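Local coordinates for putative iron binding protein (PDB 1Y9U) that binds ferric iron through tyrosine side chains and, as a periplasmic solute-binding protein, probably delivers it to an ABC transporter for uptake, at residues Leu10-Glu15 with Val58-Asp63; Val62-Leu67 with His236-Gly241. All blocks are in the same frame, centred on the assembly; numbering follows the deposited sequence.

Contact 1 (Leu10-Glu15 with Val58-Asp63); sequences LYTTRE and VLMTVD
Leu10-Thr12 and Val58-Met60 run as neighbouring parallel strands, their short axes 4.8 Å apart and 19° from strictly parallel. Three backbone bonds join them: Tyr11 N gives to Val58 O, Met60 N to Tyr11 O at 2.9 Å, and Thr13 N to Met60 O, the last carrying the pairing one residue beyond the first strand. Leu10, Val58 and Met60 make one face of the sheet apolar, with Leu10 against Ile19 and Met60 against Leu102. The CD1 methyl of Leu10 reaches across to Val58 CG1 at 3.6 Å and also meets Met60 CB. The unbranched Met60 chain can extend along Thr12, both side chains pointing the same way, with SD 3.6 Å from Thr12 OG1. A threonine suits this strand end because its hydroxyl can accept the N-H two residues on, here Arg14 N, in an ST turn. Such parallel strands, with helices 20-30 and 43-50 lying between them in the chain, are the core of a periplasmic binding protein lobe, and ligand-site loops leave their C-terminal ends. On the other face Tyr11 CB rests on Leu59 CD2; the Tyr11 ring leads away from Leu59, and its OH hydrogen-bonds Glu50. Just past the end of the first strand, Thr13 OG1 hydrogen-bonds Thr61 OG1, still in the second, at 2.9 Å; Thr13 OG1 is set between its own backbone N and carbonyl carbon (chi1 70°), which aims it at Thr61. Arg14 crosses Val62 at about a right angle, so that Val62 CG2 sits over one guanidinium face, 3.3 Å from Arg14 NE, while NH2 forms a salt bridge with Glu276.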
loop_
_atom_site.group_PDB
_atom_site.type_symbol
_atom_site.label_atom_id
_atom_site.label_comp_id
_atom_site.label_asym_id
_atom_site.label_seq_id
_atom_site.Cartn_x
_atom_site.Cartn_y
_atom_site.Cartn_z
ATOM N N LEU A 10 -0.088 19.396 -8.555
ATOM C CA LEU A 10 -0.211 18.021 -8.056
ATOM C C LEU A 10 -1.600 17.805 -7.501
ATOM O O LEU A 10 -1.951 18.404 -6.499
ATOM C CB LEU A 10 0.818 17.782 -6.962
ATOM C CG LEU A 10 0.747 16.411 -6.255
ATOM C CD1 LEU A 10 1.061 15.269 -7.209
ATOM C CD2 LEU A 10 1.681 16.399 -5.057
ATOM N N TYR A 11 -2.378 16.958 -8.155
ATOM C CA TYR A 11 -3.669 16.529 -7.616
ATOM C C TYR A 11 -3.417 15.243 -6.840
ATOM O O TYR A 11 -2.960 14.265 -7.420
ATOM C CB TYR A 11 -4.672 16.232 -8.732
ATOM C CG TYR A 11 -5.340 17.433 -9.393
ATOM C CD1 TYR A 11 -4.667 18.636 -9.597
ATOM C CD2 TYR A 11 -6.647 17.338 -9.841
ATOM C CE1 TYR A 11 -5.293 19.702 -10.218
ATOM C CE2 TYR A 11 -7.268 18.402 -10.461
ATOM C CZ TYR A 11 -6.590 19.570 -10.636
ATOM O OH TYR A 11 -7.218 20.621 -11.263
ATOM N N THR A 12 -3.753 15.241 -5.552
ATOM C CA THR A 12 -3.407 14.137 -4.658
ATOM C C THR A 12 -4.541 13.751 -3.738
ATOM O O THR A 12 -5.186 14.610 -3.159
ATOM C CB THR A 12 -2.178 14.494 -3.820
ATOM O OG1 THR A 12 -1.944 13.460 -2.842
ATOM C CG2 THR A 12 -2.366 15.824 -3.050
ATOM N N THR A 13 -4.754 12.445 -3.584
ATOM C CA THR A 13 -5.712 11.937 -2.607
ATOM C C THR A 13 -5.024 11.646 -1.278
ATOM O O THR A 13 -5.680 11.231 -0.308
ATOM C CB THR A 13 -6.414 10.673 -3.119
ATOM O OG1 THR A 13 -5.483 9.576 -3.149
ATOM C CG2 THR A 13 -6.939 10.825 -4.568
ATOM N N ARG A 14 -3.698 11.799 -1.238
ATOM C CA ARG A 14 -2.927 11.708 0.003
ATOM C C ARG A 14 -2.883 13.059 0.695
ATOM O O ARG A 14 -2.617 14.072 0.028
ATOM C CB ARG A 14 -1.490 11.253 -0.291
ATOM C CG ARG A 14 -1.395 9.977 -1.087
ATOM C CD ARG A 14 -0.173 9.149 -0.709
ATOM N NE ARG A 14 -0.435 8.436 0.551
ATOM C CZ ARG A 14 0.349 7.487 1.053
ATOM N NH1 ARG A 14 1.483 7.153 0.455
ATOM N NH2 ARG A 14 0.010 6.885 2.165
ATOM N N GLU A 15 -3.049 13.070 2.022
ATOM C CA GLU A 15 -3.167 14.315 2.792
ATOM C C GLU A 15 -1.931 15.132 2.460
ATOM O O GLU A 15 -0.822 14.603 2.546
ATOM C CB GLU A 15 -3.185 14.100 4.331
ATOM C CG GLU A 15 -4.206 13.148 4.970
ATOM C CD GLU A 15 -5.651 13.317 4.509
ATOM O OE1 GLU A 15 -6.029 12.657 3.509
ATOM O OE2 GLU A 15 -6.429 14.066 5.174
ATOM N N VAL A 58 0.284 16.197 -12.343
ATOM C CA VAL A 58 0.616 14.896 -11.764
ATOM C C VAL A 58 -0.549 14.470 -10.873
ATOM O O VAL A 58 -1.064 15.275 -10.106
ATOM C CB VAL A 58 1.911 14.980 -10.931
ATOM C CG1 VAL A 58 2.202 13.661 -10.227
ATOM C CG2 VAL A 58 3.088 15.373 -11.817
ATOM N N LEU A 59 -0.943 13.205 -11.003
ATOM C CA LEU A 59 -2.015 12.593 -10.224
ATOM C C LEU A 59 -1.371 11.616 -9.255
ATOM O O LEU A 59 -0.606 10.774 -9.678
ATOM C CB LEU A 59 -2.952 11.833 -11.147
ATOM C CG LEU A 59 -3.486 12.614 -12.338
ATOM C CD1 LEU A 59 -4.480 11.757 -13.090
ATOM C CD2 LEU A 59 -4.112 13.900 -11.866
ATOM N N MET A 60 -1.675 11.754 -7.975
ATOM C CA MET A 60 -1.087 10.912 -6.921
ATOM C C MET A 60 -2.209 10.263 -6.099
ATOM O O MET A 60 -3.128 10.962 -5.642
ATOM C CB MET A 60 -0.233 11.784 -6.002
ATOM C CG MET A 60 0.315 11.087 -4.766
ATOM S SD MET A 60 1.291 12.168 -3.713
ATOM C CE MET A 60 2.757 12.145 -4.594
ATOM N N THR A 61 -2.125 8.952 -5.880
ATOM C CA THR A 61 -3.138 8.259 -5.086
ATOM C C THR A 61 -2.571 7.004 -4.442
ATOM O O THR A 61 -1.363 6.722 -4.538
ATOM C CB THR A 61 -4.380 8.004 -5.995
ATOM O OG1 THR A 61 -5.513 7.585 -5.209
ATOM C CG2 THR A 61 -4.145 6.901 -6.974
ATOM N N VAL A 62 -3.443 6.267 -3.761
ATOM C CA VAL A 62 -3.086 5.028 -3.090
ATOM C C VAL A 62 -3.950 3.911 -3.660
ATOM O O VAL A 62 -5.105 4.154 -4.017
ATOM C CB VAL A 62 -3.294 5.192 -1.573
ATOM C CG1 VAL A 62 -2.926 3.930 -0.811
ATOM C CG2 VAL A 62 -2.489 6.383 -1.052
ATOM N N ASP A 63 -3.367 2.715 -3.737
ATOM C CA ASP A 63 -3.953 1.470 -4.236
ATOM C C ASP A 63 -3.771 1.330 -5.738
ATOM O O ASP A 63 -4.182 2.193 -6.496
ATOM C CB ASP A 63 -5.424 1.328 -3.859
ATOM C CG ASP A 63 -5.901 -0.085 -3.947
ATOM O OD1 ASP A 63 -5.927 -0.657 -5.039
ATOM O OD2 ASP A 63 -6.267 -0.721 -2.959
#

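Contact 2 (Val62-Leu67 with His236-Gly241)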
loop_
_atom_site.group_PDB
_atom_site.type_symbol
_atom_site.label_atom_id
_atom_site.label_comp_id
_atom_site.label_asym_id
_atom_site.label_seq_id
_atom_site.Cartn_x
_atom_site.Cartn_y
_atom_site.Cartn_z
ATOM N N VAL A 62 -3.443 6.267 -3.761
ATOM C CA VAL A 62 -3.086 5.028 -3.090
ATOM C C VAL A 62 -3.950 3.911 -3.660
ATOM O O VAL A 62 -5.105 4.154 -4.017
ATOM C CB VAL A 62 -3.294 5.192 -1.573
ATOM C CG1 VAL A 62 -2.926 3.930 -0.811
ATOM C CG2 VAL A 62 -2.489 6.383 -1.052
ATOM N N ASP A 63 -3.367 2.715 -3.737
ATOM C CA ASP A 63 -3.953 1.470 -4.236
ATOM C C ASP A 63 -3.771 1.330 -5.738
ATOM O O ASP A 63 -4.182 2.193 -6.496
ATOM C CB ASP A 63 -5.424 1.328 -3.859
ATOM C CG ASP A 63 -5.901 -0.085 -3.947
ATOM O OD1 ASP A 63 -5.927 -0.657 -5.039
ATOM O OD2 ASP A 63 -6.267 -0.721 -2.959
ATOM N N ILE A 64 -3.158 0.231 -6.165
ATOM C CA ILE A 64 -2.966 -0.057 -7.585
ATOM C C ILE A 64 -4.275 -0.000 -8.363
ATOM O O ILE A 64 -4.298 0.485 -9.487
ATOM C CB ILE A 64 -2.235 -1.407 -7.799
ATOM C CG1 ILE A 64 -1.952 -1.682 -9.279
ATOM C CG2 ILE A 64 -3.039 -2.583 -7.226
ATOM C CD1 ILE A 64 -1.084 -0.623 -9.987
ATOM N N GLY A 65 -5.374 -0.474 -7.775
ATOM C CA GLY A 65 -6.667 -0.390 -8.438
ATOM C C GLY A 65 -7.072 1.020 -8.792
ATOM O O GLY A 65 -7.578 1.270 -9.894
ATOM N N ASN A 66 -6.851 1.957 -7.869
ATOM C CA ASN A 66 -7.165 3.359 -8.130
ATOM C C ASN A 66 -6.293 3.937 -9.240
ATOM O O ASN A 66 -6.755 4.739 -10.051
ATOM C CB ASN A 66 -7.019 4.201 -6.864
ATOM C CG ASN A 66 -8.139 3.964 -5.865
ATOM O OD1 ASN A 66 -7.924 4.017 -4.658
ATOM N ND2 ASN A 66 -9.341 3.719 -6.368
ATOM N N LEU A 67 -5.019 3.550 -9.261
ATOM C CA LEU A 67 -4.110 4.005 -10.309
ATOM C C LEU A 67 -4.499 3.493 -11.681
ATOM O O LEU A 67 -4.536 4.244 -12.643
ATOM C CB LEU A 67 -2.696 3.542 -9.996
ATOM C CG LEU A 67 -1.894 4.440 -9.095
ATOM C CD1 LEU A 67 -0.590 3.707 -8.797
ATOM C CD2 LEU A 67 -1.615 5.810 -9.716
ATOM N N HIS A 236 3.309 -9.769 -0.006
ATOM C CA HIS A 236 2.314 -8.987 -0.690
ATOM C C HIS A 236 2.462 -7.511 -0.380
ATOM O O HIS A 236 2.495 -7.113 0.781
ATOM C CB HIS A 236 0.909 -9.421 -0.260
ATOM C CG HIS A 236 -0.174 -8.605 -0.887
ATOM N ND1 HIS A 236 -0.905 -7.629 -0.236
ATOM C CD2 HIS A 236 -0.617 -8.616 -2.161
ATOM C CE1 HIS A 236 -1.766 -7.094 -1.093
ATOM N NE2 HIS A 236 -1.603 -7.675 -2.266
ATOM N N VAL A 237 2.492 -6.703 -1.432
ATOM C CA VAL A 237 2.464 -5.258 -1.301
ATOM C C VAL A 237 1.388 -4.633 -2.180
ATOM O O VAL A 237 1.146 -5.053 -3.324
ATOM C CB VAL A 237 3.837 -4.585 -1.600
ATOM C CG1 VAL A 237 4.939 -5.190 -0.752
ATOM C CG2 VAL A 237 4.195 -4.603 -3.095
ATOM N N ASN A 238 0.688 -3.660 -1.620
ATOM C CA ASN A 238 0.005 -2.672 -2.465
ATOM C C ASN A 238 0.925 -1.432 -2.501
ATOM O O ASN A 238 2.044 -1.451 -1.964
ATOM C CB ASN A 238 -1.453 -2.358 -2.024
ATOM C CG ASN A 238 -2.379 -1.949 -3.197
ATOM O OD1 ASN A 238 -1.956 -1.361 -4.172
ATOM N ND2 ASN A 238 -3.673 -2.342 -3.108
ATOM N N ILE A 239 0.477 -0.374 -3.145
ATOM C CA ILE A 239 1.332 0.776 -3.374
ATOM C C ILE A 239 0.616 2.088 -3.221
ATOM O O ILE A 239 -0.596 2.163 -3.300
ATOM C CB ILE A 239 1.926 0.708 -4.810
ATOM C CG1 ILE A 239 0.821 0.810 -5.875
ATOM C CG2 ILE A 239 2.801 -0.522 -4.996
ATOM C CD1 ILE A 239 1.373 0.983 -7.301
ATOM N N SER A 240 1.396 3.142 -3.031
ATOM C CA SER A 240 0.968 4.474 -3.475
ATOM C C SER A 240 1.693 4.753 -4.787
ATOM O O SER A 240 2.709 4.135 -5.082
ATOM C CB SER A 240 1.282 5.570 -2.454
ATOM O OG SER A 240 2.671 5.894 -2.466
ATOM N N GLY A 241 1.178 5.684 -5.567
ATOM C CA GLY A 241 1.807 5.940 -6.851
ATOM C C GLY A 241 1.242 7.138 -7.555
ATOM O O GLY A 241 0.410 7.853 -7.026
#
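Val62 and Ser240 form an antiparallel, non-hydrogen-bonded pair, with CA atoms 4.1 Å apart, and just past it Asp63 N donates to Ile239 O. There the chain leaves its strand and turns into helix 64-72, and Asn238 meets the turn. Its side-chain oxygen OD1 accepts from Ile64 N at 2.8 Å, in the carbonyl plane and on a lone pair, with 169° at the hydrogen; it also accepts from its own neighbour Ile239 N, a more bent bond. Two donors thus grip one oxygen and fix the amide's rotation. With CG roughly anti to the backbone N (chi1 -150°), the amide reaches out from the strand to the first turn of the helix. Asparagine suits this place because it is short and offers an acceptor to a helix-start N-H. This grip on Ile64 N makes up the tight part together with apolar packing: Ile239 CD1 touches Leu67 CD1 at 3.7 Å and also meets Ile64 CD1, the leucine crossing the isoleucine at about a right angle. Gly241, having no side chain, lets Leu67 CD1 come within 3.8 Å of its CA. The looser side is that of the side chains of Asp63 and Val62, both partly exposed. The Asp63 carboxylate is turned 65° from the Asn238 amide; its OD2 lies 3.1 Å from ND2 and forms a salt bridge with Arg309, while Val62 CG2 only approaches Ser240 CB at 4.1 Å. Asp63 is the N-cap of helix 64-72: its OD1 takes Gly65 N at 2.8 Å through the anti lone pair. A capped helix start following a sheet strand, close to iron-binding Tyr143, fits the ligand cleft of periplasmic binding proteins.

In the fold
Contacts 1 and 2 meet at Val62 and Asp63, where strand 58-62 gives way to helix 64-72, and both are largely buried. In the sheet, strand 58-62 lies between strand 7-12, parallel to it, and strand 237-245, antiparallel, so contact 1 holds one of its edges and contact 2 the other. Contact 1 is mainly regular strand pairing with apolar packing, turning polar at its end, where Thr13 and Arg14 follow the strand; contact 2, nearer the centre of the chain, depends more on polar side chains at a helix start. The two also touch directly: Thr61 O probably accepts from Gly241 N, and Arg14 packs on Ser240. Both come near the iron-binding tyrosines Tyr143 and Tyr199.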